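Local coordinates for uncharacterized protein PH0321 (Pyrococcus horikoshii, PDB 3BS4), which is of unknown function but probably has a RecA-type fold like that of KaiC, and binds an unidentified peptide in the crystal, at residues Pro157-Ala168 with Asp194-Arg204; Ser32-Tyr40 with Tyr241-Lys249. One frame throughout, in Å; residues are numbered along the deposited sequence.

Interaction 1 (Pro157-Ala168 with Asp194-Arg204); sequences PEETLRYLETSA and DKRVLLSVYRR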
loop_
_atom_site.group_PDB
_atom_site.type_symbol
_atom_site.label_atom_id
_atom_site.label_comp_id
_atom_site.label_asym_id
_atom_site.label_seq_id
_atom_site.Cartn_x
_atom_site.Cartn_y
_atom_site.Cartn_z
ATOM N N PRO A 157 9.411 -8.816 -16.262
ATOM C CA PRO A 157 8.397 -9.638 -15.610
ATOM C C PRO A 157 8.966 -10.878 -14.893
ATOM O O PRO A 157 8.545 -11.204 -13.782
ATOM C CB PRO A 157 7.463 -10.027 -16.769
ATOM C CG PRO A 157 7.614 -8.856 -17.733
ATOM C CD PRO A 157 9.068 -8.533 -17.675
ATOM N N GLU A 158 9.926 -11.545 -15.525
ATOM C CA GLU A 158 10.551 -12.721 -14.954
ATOM C C GLU A 158 11.271 -12.368 -13.645
ATOM O O GLU A 158 11.124 -13.065 -12.630
ATOM C CB GLU A 158 11.531 -13.296 -15.972
ATOM C CG GLU A 158 10.830 -13.925 -17.189
ATOM C CD GLU A 158 10.320 -12.928 -18.259
ATOM O OE1 GLU A 158 10.643 -11.705 -18.239
ATOM O OE2 GLU A 158 9.588 -13.413 -19.159
ATOM N N GLU A 159 12.018 -11.262 -13.674
ATOM C CA GLU A 159 12.708 -10.752 -12.487
ATOM C C GLU A 159 11.727 -10.382 -11.388
ATOM O O GLU A 159 11.978 -10.662 -10.213
ATOM C CB GLU A 159 13.576 -9.538 -12.841
ATOM C CG GLU A 159 14.870 -9.903 -13.562
ATOM C CD GLU A 159 15.565 -8.724 -14.235
ATOM O OE1 GLU A 159 15.000 -7.607 -14.314
ATOM O OE2 GLU A 159 16.712 -8.919 -14.723
ATOM N N THR A 160 10.613 -9.759 -11.773
ATOM C CA THR A 160 9.604 -9.335 -10.791
ATOM C C THR A 160 8.959 -10.551 -10.137
ATOM O O THR A 160 8.755 -10.584 -8.929
ATOM C CB THR A 160 8.554 -8.413 -11.453
ATOM O OG1 THR A 160 9.234 -7.320 -12.091
ATOM C CG2 THR A 160 7.563 -7.881 -10.427
ATOM N N LEU A 161 8.691 -11.586 -10.932
ATOM C CA LEU A 161 8.111 -12.802 -10.373
ATOM C C LEU A 161 9.048 -13.466 -9.377
ATOM O O LEU A 161 8.606 -13.920 -8.323
ATOM C CB LEU A 161 7.722 -13.763 -11.503
ATOM C CG LEU A 161 6.452 -13.307 -12.245
ATOM C CD1 LEU A 161 6.330 -13.940 -13.627
ATOM C CD2 LEU A 161 5.191 -13.584 -11.425
ATOM N N ARG A 162 10.336 -13.515 -9.701
ATOM C CA ARG A 162 11.345 -14.053 -8.770
ATOM C C ARG A 162 11.465 -13.170 -7.543
ATOM O O ARG A 162 11.561 -13.662 -6.420
ATOM C CB ARG A 162 12.720 -14.151 -9.438
ATOM C CG ARG A 162 12.780 -15.152 -10.551
ATOM C CD ARG A 162 14.231 -15.567 -10.840
ATOM N NE ARG A 162 15.168 -14.440 -10.841
ATOM C CZ ARG A 162 15.555 -13.779 -11.931
ATOM N NH1 ARG A 162 15.077 -14.119 -13.123
ATOM N NH2 ARG A 162 16.422 -12.774 -11.823
ATOM N N TYR A 163 11.461 -11.856 -7.762
ATOM C CA TYR A 163 11.520 -10.894 -6.661
ATOM C C TYR A 163 10.391 -11.085 -5.635
ATOM O O TYR A 163 10.620 -11.047 -4.414
ATOM C CB TYR A 163 11.496 -9.467 -7.232
ATOM C CG TYR A 163 11.165 -8.434 -6.206
ATOM C CD1 TYR A 163 12.115 -8.035 -5.260
ATOM C CD2 TYR A 163 9.888 -7.876 -6.153
ATOM C CE1 TYR A 163 11.808 -7.088 -4.294
ATOM C CE2 TYR A 163 9.563 -6.921 -5.181
ATOM C CZ TYR A 163 10.543 -6.540 -4.256
ATOM O OH TYR A 163 10.276 -5.610 -3.273
ATOM N N LEU A 164 9.175 -11.292 -6.139
ATOM C CA LEU A 164 8.020 -11.505 -5.269
ATOM C C LEU A 164 8.225 -12.736 -4.409
ATOM O O LEU A 164 7.853 -12.733 -3.232
ATOM C CB LEU A 164 6.701 -11.639 -6.050
ATOM C CG LEU A 164 6.230 -10.363 -6.755
ATOM C CD1 LEU A 164 5.112 -10.682 -7.775
ATOM C CD2 LEU A 164 5.764 -9.330 -5.717
ATOM N N GLU A 165 8.809 -13.783 -4.999
ATOM C CA GLU A 165 9.023 -15.009 -4.230
ATOM C C GLU A 165 10.170 -14.862 -3.236
ATOM O O GLU A 165 10.035 -15.232 -2.078
ATOM C CB GLU A 165 9.200 -16.228 -5.141
ATOM C CG GLU A 165 9.280 -17.565 -4.359
ATOM C CD GLU A 165 8.058 -17.883 -3.495
ATOM O OE1 GLU A 165 6.955 -17.315 -3.702
ATOM O OE2 GLU A 165 8.205 -18.729 -2.577
ATOM N N THR A 166 11.271 -14.266 -3.663
ATOM C CA THR A 166 12.408 -14.045 -2.746
ATOM C C THR A 166 12.006 -13.145 -1.580
ATOM O O THR A 166 12.454 -13.348 -0.456
ATOM C CB THR A 166 13.592 -13.428 -3.498
ATOM O OG1 THR A 166 13.962 -14.287 -4.588
ATOM C CG2 THR A 166 14.792 -13.252 -2.580
ATOM N N SER A 167 11.173 -12.140 -1.855
ATOM C CA SER A 167 10.615 -11.289 -0.799
ATOM C C SER A 167 9.872 -12.115 0.224
ATOM O O SER A 167 10.053 -11.945 1.419
ATOM C CB SER A 167 9.656 -10.257 -1.392
ATOM O OG SER A 167 10.338 -9.425 -2.276
ATOM N N ALA A 168 9.030 -13.025 -0.252
ATOM C CA ALA A 168 8.253 -13.869 0.664
ATOM C C ALA A 168 9.197 -14.734 1.491
ATOM O O ALA A 168 8.993 -14.907 2.690
ATOM C CB ALA A 168 7.265 -14.723 -0.102
ATOM N N ASP A 194 1.352 -6.562 -16.940
ATOM C CA ASP A 194 1.796 -7.946 -17.149
ATOM C C ASP A 194 0.878 -8.899 -16.415
ATOM O O ASP A 194 0.815 -8.888 -15.189
ATOM C CB ASP A 194 3.238 -8.159 -16.692
ATOM C CG ASP A 194 3.762 -9.539 -17.072
ATOM O OD1 ASP A 194 4.346 -9.676 -18.169
ATOM O OD2 ASP A 194 3.534 -10.502 -16.302
ATOM N N LYS A 195 0.176 -9.738 -17.167
ATOM C CA LYS A 195 -0.835 -10.599 -16.572
ATOM C C LYS A 195 -0.247 -11.645 -15.636
ATOM O O LYS A 195 -0.884 -12.014 -14.632
ATOM C CB LYS A 195 -1.688 -11.267 -17.649
ATOM C CG LYS A 195 -2.540 -10.289 -18.471
ATOM C CD LYS A 195 -3.715 -10.992 -19.163
ATOM C CE LYS A 195 -3.262 -12.110 -20.103
ATOM N NZ LYS A 195 -4.334 -13.146 -20.270
ATOM N N ARG A 196 0.957 -12.133 -15.956
ATOM C CA ARG A 196 1.601 -13.134 -15.096
ATOM C C ARG A 196 1.967 -12.560 -13.743
ATOM O O ARG A 196 1.784 -13.209 -12.712
ATOM C CB ARG A 196 2.852 -13.722 -15.740
ATOM C CG ARG A 196 2.545 -14.620 -16.912
ATOM C CD ARG A 196 3.784 -15.411 -17.305
ATOM N NE ARG A 196 4.870 -14.524 -17.710
ATOM C CZ ARG A 196 6.157 -14.853 -17.681
ATOM N NH1 ARG A 196 6.542 -16.054 -17.259
ATOM N NH2 ARG A 196 7.062 -13.971 -18.068
ATOM N N VAL A 197 2.510 -11.353 -13.738
ATOM C CA VAL A 197 2.871 -10.740 -12.455
ATOM C C VAL A 197 1.605 -10.413 -11.659
ATOM O O VAL A 197 1.536 -10.609 -10.438
ATOM C CB VAL A 197 3.757 -9.480 -12.621
ATOM C CG1 VAL A 197 4.106 -8.914 -11.235
ATOM C CG2 VAL A 197 5.018 -9.795 -13.440
ATOM N N LEU A 198 0.581 -9.927 -12.355
ATOM C CA LEU A 198 -0.688 -9.660 -11.707
ATOM C C LEU A 198 -1.299 -10.925 -11.109
ATOM O O LEU A 198 -1.882 -10.894 -10.033
ATOM C CB LEU A 198 -1.634 -9.016 -12.717
ATOM C CG LEU A 198 -2.870 -8.259 -12.275
ATOM C CD1 LEU A 198 -2.609 -7.229 -11.176
ATOM C CD2 LEU A 198 -3.447 -7.589 -13.535
ATOM N N LEU A 199 -1.139 -12.060 -11.794
ATOM C CA LEU A 199 -1.596 -13.341 -11.258
ATOM C C LEU A 199 -0.922 -13.668 -9.920
ATOM O O LEU A 199 -1.571 -14.124 -8.982
ATOM C CB LEU A 199 -1.271 -14.447 -12.259
ATOM C CG LEU A 199 -2.159 -15.669 -12.404
ATOM C CD1 LEU A 199 -3.652 -15.294 -12.558
ATOM C CD2 LEU A 199 -1.663 -16.486 -13.606
ATOM N N SER A 200 0.380 -13.419 -9.834
ATOM C CA SER A 200 1.130 -13.701 -8.612
ATOM C C SER A 200 0.689 -12.803 -7.469
ATOM O O SER A 200 0.516 -13.267 -6.340
ATOM C CB SER A 200 2.636 -13.568 -8.876
ATOM O OG SER A 200 3.402 -13.878 -7.719
ATOM N N VAL A 201 0.485 -11.514 -7.742
ATOM C CA VAL A 201 0.082 -10.631 -6.646
ATOM C C VAL A 201 -1.351 -10.893 -6.204
ATOM O O VAL A 201 -1.662 -10.774 -5.016
ATOM C CB VAL A 201 0.328 -9.109 -6.926
ATOM C CG1 VAL A 201 1.821 -8.841 -7.154
ATOM C CG2 VAL A 201 -0.507 -8.626 -8.071
ATOM N N TYR A 202 -2.235 -11.258 -7.142
ATOM C CA TYR A 202 -3.583 -11.676 -6.738
ATOM C C TYR A 202 -3.508 -12.884 -5.803
ATOM O O TYR A 202 -4.219 -12.958 -4.783
ATOM C CB TYR A 202 -4.413 -12.077 -7.955
ATOM C CG TYR A 202 -5.263 -10.991 -8.577
ATOM C CD1 TYR A 202 -4.730 -9.735 -8.906
ATOM C CD2 TYR A 202 -6.598 -11.235 -8.887
ATOM C CE1 TYR A 202 -5.525 -8.746 -9.504
ATOM C CE2 TYR A 202 -7.397 -10.249 -9.474
ATOM C CZ TYR A 202 -6.863 -9.014 -9.779
ATOM O OH TYR A 202 -7.685 -8.085 -10.373
ATOM N N ARG A 203 -2.672 -13.856 -6.164
ATOM C CA ARG A 203 -2.593 -15.085 -5.371
ATOM C C ARG A 203 -2.069 -14.802 -3.965
ATOM O O ARG A 203 -2.537 -15.387 -2.967
ATOM C CB ARG A 203 -1.744 -16.136 -6.118
ATOM C CG ARG A 203 -1.385 -17.390 -5.307
ATOM C CD ARG A 203 -2.626 -18.178 -4.886
ATOM N NE ARG A 203 -3.330 -18.681 -6.056
ATOM C CZ ARG A 203 -4.376 -19.504 -6.017
ATOM N NH1 ARG A 203 -4.853 -19.950 -4.854
ATOM N NH2 ARG A 203 -4.934 -19.898 -7.152
ATOM N N ARG A 204 -1.105 -13.891 -3.871
ATOM C CA ARG A 204 -0.443 -13.608 -2.602
ATOM C C ARG A 204 -1.328 -12.810 -1.648
ATOM O O ARG A 204 -1.225 -12.946 -0.417
ATOM C CB ARG A 204 0.872 -12.864 -2.859
ATOM C CG ARG A 204 1.912 -13.758 -3.501
ATOM C CD ARG A 204 3.116 -12.963 -3.940
ATOM N NE ARG A 204 4.006 -13.765 -4.777
ATOM C CZ ARG A 204 4.821 -14.714 -4.308
ATOM N NH1 ARG A 204 4.877 -14.988 -3.008
ATOM N NH2 ARG A 204 5.597 -15.393 -5.140
HETATM O O HOH W 1 5.960 -14.934 -7.992
#
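Leu-164 and Val-197 interlock as knobs into holes between two nearly parallel helices, whose axes run 12° apart and approach to 9.6 Å. Leu-164 fits among Val-197, Ser-200, Val-201 and Arg-204, its CD1 lying 3.8 Å from Val-201 CG1. Val-197 enters the hole formed by Pro-157, Thr-160, Leu-161 and Leu-164. With CG1 anti to the backbone N (chi1 -179°), it turns that branch to Leu-164 and to Thr-160 CG2, 3.7 Å away, and CG2 to Leu-161. Leu-161 closes the outer side, with CD2 3.6 Å from Ser-200 CB and CD1 over the centre of one face of the Arg-196 guanidinium.

Salt bridges flank this apolar seam. Arg-204 NH2 gives Glu-165 OE1 a bond of 2.8 Å, in the guanidinium plane and onto the anti lone pair. The chain, extended from CG to NE, brings one guanidinium face under Leu-164 O, offset toward the rim. NE donates to Ser-200 OG at 3.0 Å, and the two bonds together limit rotation of the group. Water 1 joins Arg-204 NH2, Ser-200 OG and Leu-161 O. Arg-196 NH2 reaches Glu-158 OE2 through a weak, bent bond (129°).

Further out, Asp-194 N-caps helix 195-204 through OD2 to Val-197 N. Trp-189 and Trp-187 of strand 184-190 back Val-197 and Val-201, consistent with a RecA-type alpha/beta domain. Gripped through NE, NH2 and water 1, Arg-204 probably makes the C-terminal ion pair the better defined one.

Interaction 2 (Ser32-Tyr40 with Tyr241-Lys249); sequences SRGKDILFY and YEFKGNEPK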
loop_
_atom_site.group_PDB
_atom_site.type_symbol
_atom_site.label_atom_id
_atom_site.label_comp_id
_atom_site.label_asym_id
_atom_site.label_seq_id
_atom_site.Cartn_x
_atom_site.Cartn_y
_atom_site.Cartn_z
ATOM N N SER A 32 -10.614 5.332 -13.040
ATOM C CA SER A 32 -11.399 4.845 -11.887
ATOM C C SER A 32 -11.042 5.540 -10.574
ATOM O O SER A 32 -11.827 5.515 -9.623
ATOM C CB SER A 32 -11.241 3.333 -11.724
ATOM O OG SER A 32 -9.944 3.001 -11.236
ATOM N N ARG A 33 -9.839 6.113 -10.509
ATOM C CA ARG A 33 -9.350 6.759 -9.292
ATOM C C ARG A 33 -9.292 5.819 -8.079
ATOM O O ARG A 33 -9.385 6.265 -6.941
ATOM C CB ARG A 33 -10.163 8.017 -8.975
ATOM C CG ARG A 33 -9.896 9.136 -9.971
ATOM C CD ARG A 33 -10.785 10.346 -9.726
ATOM N NE ARG A 33 -10.546 10.944 -8.411
ATOM C CZ ARG A 33 -11.320 11.869 -7.851
ATOM N NH1 ARG A 33 -12.396 12.329 -8.486
ATOM N NH2 ARG A 33 -11.013 12.331 -6.650
ATOM N N GLY A 34 -9.121 4.517 -8.318
ATOM C CA GLY A 34 -8.910 3.580 -7.212
ATOM C C GLY A 34 -7.719 3.967 -6.344
ATOM O O GLY A 34 -7.697 3.720 -5.146
ATOM N N LYS A 35 -6.724 4.586 -6.955
ATOM C CA LYS A 35 -5.562 5.070 -6.211
ATOM C C LYS A 35 -5.987 6.080 -5.148
ATOM O O LYS A 35 -5.477 6.076 -4.020
ATOM C CB LYS A 35 -4.542 5.673 -7.194
ATOM C CG LYS A 35 -3.346 6.384 -6.602
ATOM C CD LYS A 35 -2.268 6.661 -7.655
ATOM C CE LYS A 35 -2.805 7.323 -8.937
ATOM N NZ LYS A 35 -1.706 7.616 -9.915
ATOM N N ASP A 36 -6.948 6.930 -5.496
ATOM C CA ASP A 36 -7.452 7.924 -4.536
ATOM C C ASP A 36 -8.199 7.279 -3.371
ATOM O O ASP A 36 -8.199 7.817 -2.263
ATOM C CB ASP A 36 -8.367 8.937 -5.230
ATOM C CG ASP A 36 -7.600 9.973 -6.027
ATOM O OD1 ASP A 36 -6.386 10.182 -5.747
ATOM O OD2 ASP A 36 -8.236 10.606 -6.911
ATOM N N ILE A 37 -8.827 6.121 -3.602
ATOM C CA ILE A 37 -9.477 5.395 -2.506
ATOM C C ILE A 37 -8.389 4.934 -1.528
ATOM O O ILE A 37 -8.535 5.068 -0.304
ATOM C CB ILE A 37 -10.324 4.193 -2.996
ATOM C CG1 ILE A 37 -11.508 4.700 -3.830
ATOM C CG2 ILE A 37 -10.828 3.391 -1.818
ATOM C CD1 ILE A 37 -12.289 3.602 -4.470
ATOM N N LEU A 38 -7.285 4.414 -2.074
ATOM C CA LEU A 38 -6.194 3.964 -1.213
ATOM C C LEU A 38 -5.555 5.121 -0.447
ATOM O O LEU A 38 -5.253 4.963 0.749
ATOM C CB LEU A 38 -5.127 3.190 -1.994
ATOM C CG LEU A 38 -4.126 2.488 -1.069
ATOM C CD1 LEU A 38 -4.823 1.657 0.007
ATOM C CD2 LEU A 38 -3.213 1.598 -1.833
ATOM N N PHE A 39 -5.342 6.261 -1.107
ATOM C CA PHE A 39 -4.796 7.425 -0.390
ATOM C C PHE A 39 -5.753 7.897 0.701
ATOM O O PHE A 39 -5.326 8.307 1.777
ATOM C CB PHE A 39 -4.417 8.554 -1.348
ATOM C CG PHE A 39 -3.031 8.406 -1.922
ATOM C CD1 PHE A 39 -1.909 8.754 -1.168
ATOM C CD2 PHE A 39 -2.848 7.946 -3.219
ATOM C CE1 PHE A 39 -0.610 8.629 -1.698
ATOM C CE2 PHE A 39 -1.552 7.807 -3.760
ATOM C CZ PHE A 39 -0.435 8.152 -2.998
ATOM N N TYR A 40 -7.050 7.808 0.438
ATOM C CA TYR A 40 -8.019 8.123 1.479
ATOM C C TYR A 40 -7.852 7.229 2.706
ATOM O O TYR A 40 -7.764 7.721 3.831
ATOM C CB TYR A 40 -9.435 8.030 0.918
ATOM C CG TYR A 40 -10.485 8.314 1.956
ATOM C CD1 TYR A 40 -10.793 9.626 2.311
ATOM C CD2 TYR A 40 -11.147 7.263 2.605
ATOM C CE1 TYR A 40 -11.749 9.888 3.280
ATOM C CE2 TYR A 40 -12.120 7.519 3.584
ATOM C CZ TYR A 40 -12.403 8.841 3.907
ATOM O OH TYR A 40 -13.347 9.107 4.880
ATOM N N TYR A 241 -19.171 3.838 -7.047
ATOM C CA TYR A 241 -18.714 4.916 -6.164
ATOM C C TYR A 241 -18.517 6.246 -6.876
ATOM O O TYR A 241 -18.409 6.308 -8.108
ATOM C CB TYR A 241 -17.448 4.517 -5.373
ATOM C CG TYR A 241 -16.215 4.247 -6.221
ATOM C CD1 TYR A 241 -15.311 5.266 -6.501
ATOM C CD2 TYR A 241 -15.948 2.969 -6.699
ATOM C CE1 TYR A 241 -14.175 5.033 -7.289
ATOM C CE2 TYR A 241 -14.813 2.711 -7.453
ATOM C CZ TYR A 241 -13.942 3.749 -7.748
ATOM O OH TYR A 241 -12.812 3.480 -8.499
ATOM N N GLU A 242 -18.532 7.305 -6.081
ATOM C CA GLU A 242 -18.112 8.629 -6.521
ATOM C C GLU A 242 -17.374 9.287 -5.374
ATOM O O GLU A 242 -17.189 8.670 -4.335
ATOM C CB GLU A 242 -19.304 9.474 -6.952
ATOM C CG GLU A 242 -20.362 9.629 -5.911
ATOM C CD GLU A 242 -21.674 10.156 -6.496
ATOM O OE1 GLU A 242 -21.748 10.462 -7.711
ATOM O OE2 GLU A 242 -22.623 10.264 -5.712
ATOM N N PHE A 243 -16.944 10.527 -5.572
ATOM C CA PHE A 243 -16.183 11.218 -4.535
ATOM C C PHE A 243 -16.907 12.471 -4.105
ATOM O O PHE A 243 -17.393 13.220 -4.941
ATOM C CB PHE A 243 -14.797 11.571 -5.055
ATOM C CG PHE A 243 -13.966 10.359 -5.402
ATOM C CD1 PHE A 243 -13.146 9.767 -4.441
ATOM C CD2 PHE A 243 -14.019 9.798 -6.669
ATOM C CE1 PHE A 243 -12.373 8.631 -4.749
ATOM C CE2 PHE A 243 -13.257 8.663 -6.986
ATOM C CZ PHE A 243 -12.432 8.082 -6.022
ATOM N N LYS A 244 -16.983 12.682 -2.800
ATOM C CA LYS A 244 -17.413 13.971 -2.273
ATOM C C LYS A 244 -16.163 14.634 -1.715
ATOM O O LYS A 244 -15.701 14.288 -0.630
ATOM C CB LYS A 244 -18.447 13.752 -1.181
ATOM C CG LYS A 244 -19.024 15.047 -0.618
ATOM C CD LYS A 244 -19.976 14.768 0.523
ATOM C CE LYS A 244 -20.543 16.085 1.055
ATOM N NZ LYS A 244 -21.891 15.870 1.671
ATOM N N GLY A 245 -15.597 15.563 -2.473
ATOM C CA GLY A 245 -14.261 16.066 -2.150
ATOM C C GLY A 245 -13.327 14.879 -2.296
ATOM O O GLY A 245 -13.267 14.265 -3.355
ATOM N N ASN A 246 -12.626 14.534 -1.222
ATOM C CA ASN A 246 -11.727 13.382 -1.258
ATOM C C ASN A 246 -12.334 12.092 -0.731
ATOM O O ASN A 246 -11.700 11.031 -0.798
ATOM C CB ASN A 246 -10.445 13.713 -0.506
ATOM C CG ASN A 246 -9.597 14.729 -1.236
ATOM O OD1 ASN A 246 -9.482 14.709 -2.472
ATOM N ND2 ASN A 246 -8.990 15.630 -0.478
ATOM N N GLU A 247 -13.559 12.175 -0.219
ATOM C CA GLU A 247 -14.191 11.036 0.440
ATOM C C GLU A 247 -14.902 10.151 -0.567
ATOM O O GLU A 247 -15.808 10.624 -1.263
ATOM C CB GLU A 247 -15.206 11.493 1.493
ATOM C CG GLU A 247 -15.740 10.356 2.361
ATOM C CD GLU A 247 -16.870 10.804 3.269
ATOM O OE1 GLU A 247 -17.297 11.977 3.149
ATOM O OE2 GLU A 247 -17.323 9.983 4.104
ATOM N N PRO A 248 -14.516 8.860 -0.634
ATOM C CA PRO A 248 -15.217 7.969 -1.545
ATOM C C PRO A 248 -16.568 7.614 -0.957
ATOM O O PRO A 248 -16.681 7.313 0.240
ATOM C CB PRO A 248 -14.341 6.703 -1.586
ATOM C CG PRO A 248 -13.176 6.960 -0.691
ATOM C CD PRO A 248 -13.473 8.158 0.141
ATOM N N LYS A 249 -17.586 7.655 -1.805
ATOM C CA LYS A 249 -18.939 7.344 -1.403
ATOM C C LYS A 249 -19.396 6.123 -2.201
ATOM O O LYS A 249 -19.507 6.191 -3.422
ATOM C CB LYS A 249 -19.828 8.552 -1.686
ATOM C CG LYS A 249 -19.456 9.818 -0.905
ATOM C CD LYS A 249 -19.492 9.551 0.602
ATOM C CE LYS A 249 -19.988 10.753 1.377
ATOM N NZ LYS A 249 -21.425 11.006 1.065
HETATM O O HOH W 2 -9.577 12.121 -4.109
HETATM O O HOH W 3 -12.895 14.416 -6.065
HETATM O O HOH W 4 -10.050 10.022 -2.447
#
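Arg-33 meets Phe-243 through two torsions of its own: CG stands anti to the carbonyl carbon, and a bend at chi3 (62°) turns the guanidinium onto the ring. Phe-243 CG is likewise anti to its carbonyl carbon. The planes are 16° apart and the centres 3.9 Å, a cation-pi stack displaced toward the ring rim. Arg-33 is the N-cap residue of helix 34-47, whereas Phe-243 belongs to a beta hairpin, strands 241-244 and 247-249 joined by a type II' turn, at the antiparallel end of the sheet. The topology is consistent with a KaiC-like, RecA-type fold, and the turn into this helix after strand 22-27 lies where such proteins carry the P-loop.

The guanidinium is also gripped at its edge. Arg-33 NE donates to Asp-36 OD2 at 2.8 Å, nearly in the guanidinium plane, and Asp-36 has a second partner in Arg-70 through OD1. Waters 2 and 3 both accept from Arg-33 NH2 and donate to Asn-246 OD1 and Gly-245 O respectively, carrying the contact to the turn. These edge bonds would limit sliding of the cation over the ring.

Deeper in, Ile-37 CD1 sits over one face of the Tyr-241 ring, 3.8 Å from its centroid, while Ile-37 CG1 also touches Phe-243 and Pro-248. Farther along the helix, Pro-248 CD covers the centre of a Tyr-40 face, 3.5 Å from the centroid, a second CH-pi contact; Glu-247 runs alongside that tyrosine, pointing the same way. Water 4 donates to both Asp-36 O and Asn-246 O, a further bridge from helix to turn.

Just before the helix, Tyr-241 OH donates to Ser-32 O at 2.5 Å, approaching from above the carbonyl plane, 41° out of it.

From the N terminus, the chain first meets residues 32-40, which follow strand 22-27 and begin helix 34-47. Their partner, the hairpin of residues 241-249, comes 201 residues later, so interaction 2 closes a loop spanning most of the protein. Nested within it, interaction 1 closes a much shorter one: between helix 157-173 and helix 195-204 lies strand 184-190 of the parallel part of the sheet. One contact therefore pairs two neighbouring helices beside that parallel region, whereas the other ties an early helix to the antiparallel C-terminal extension. Their centres lie 27 Å apart and their nearest atoms about 11 Å, without touching.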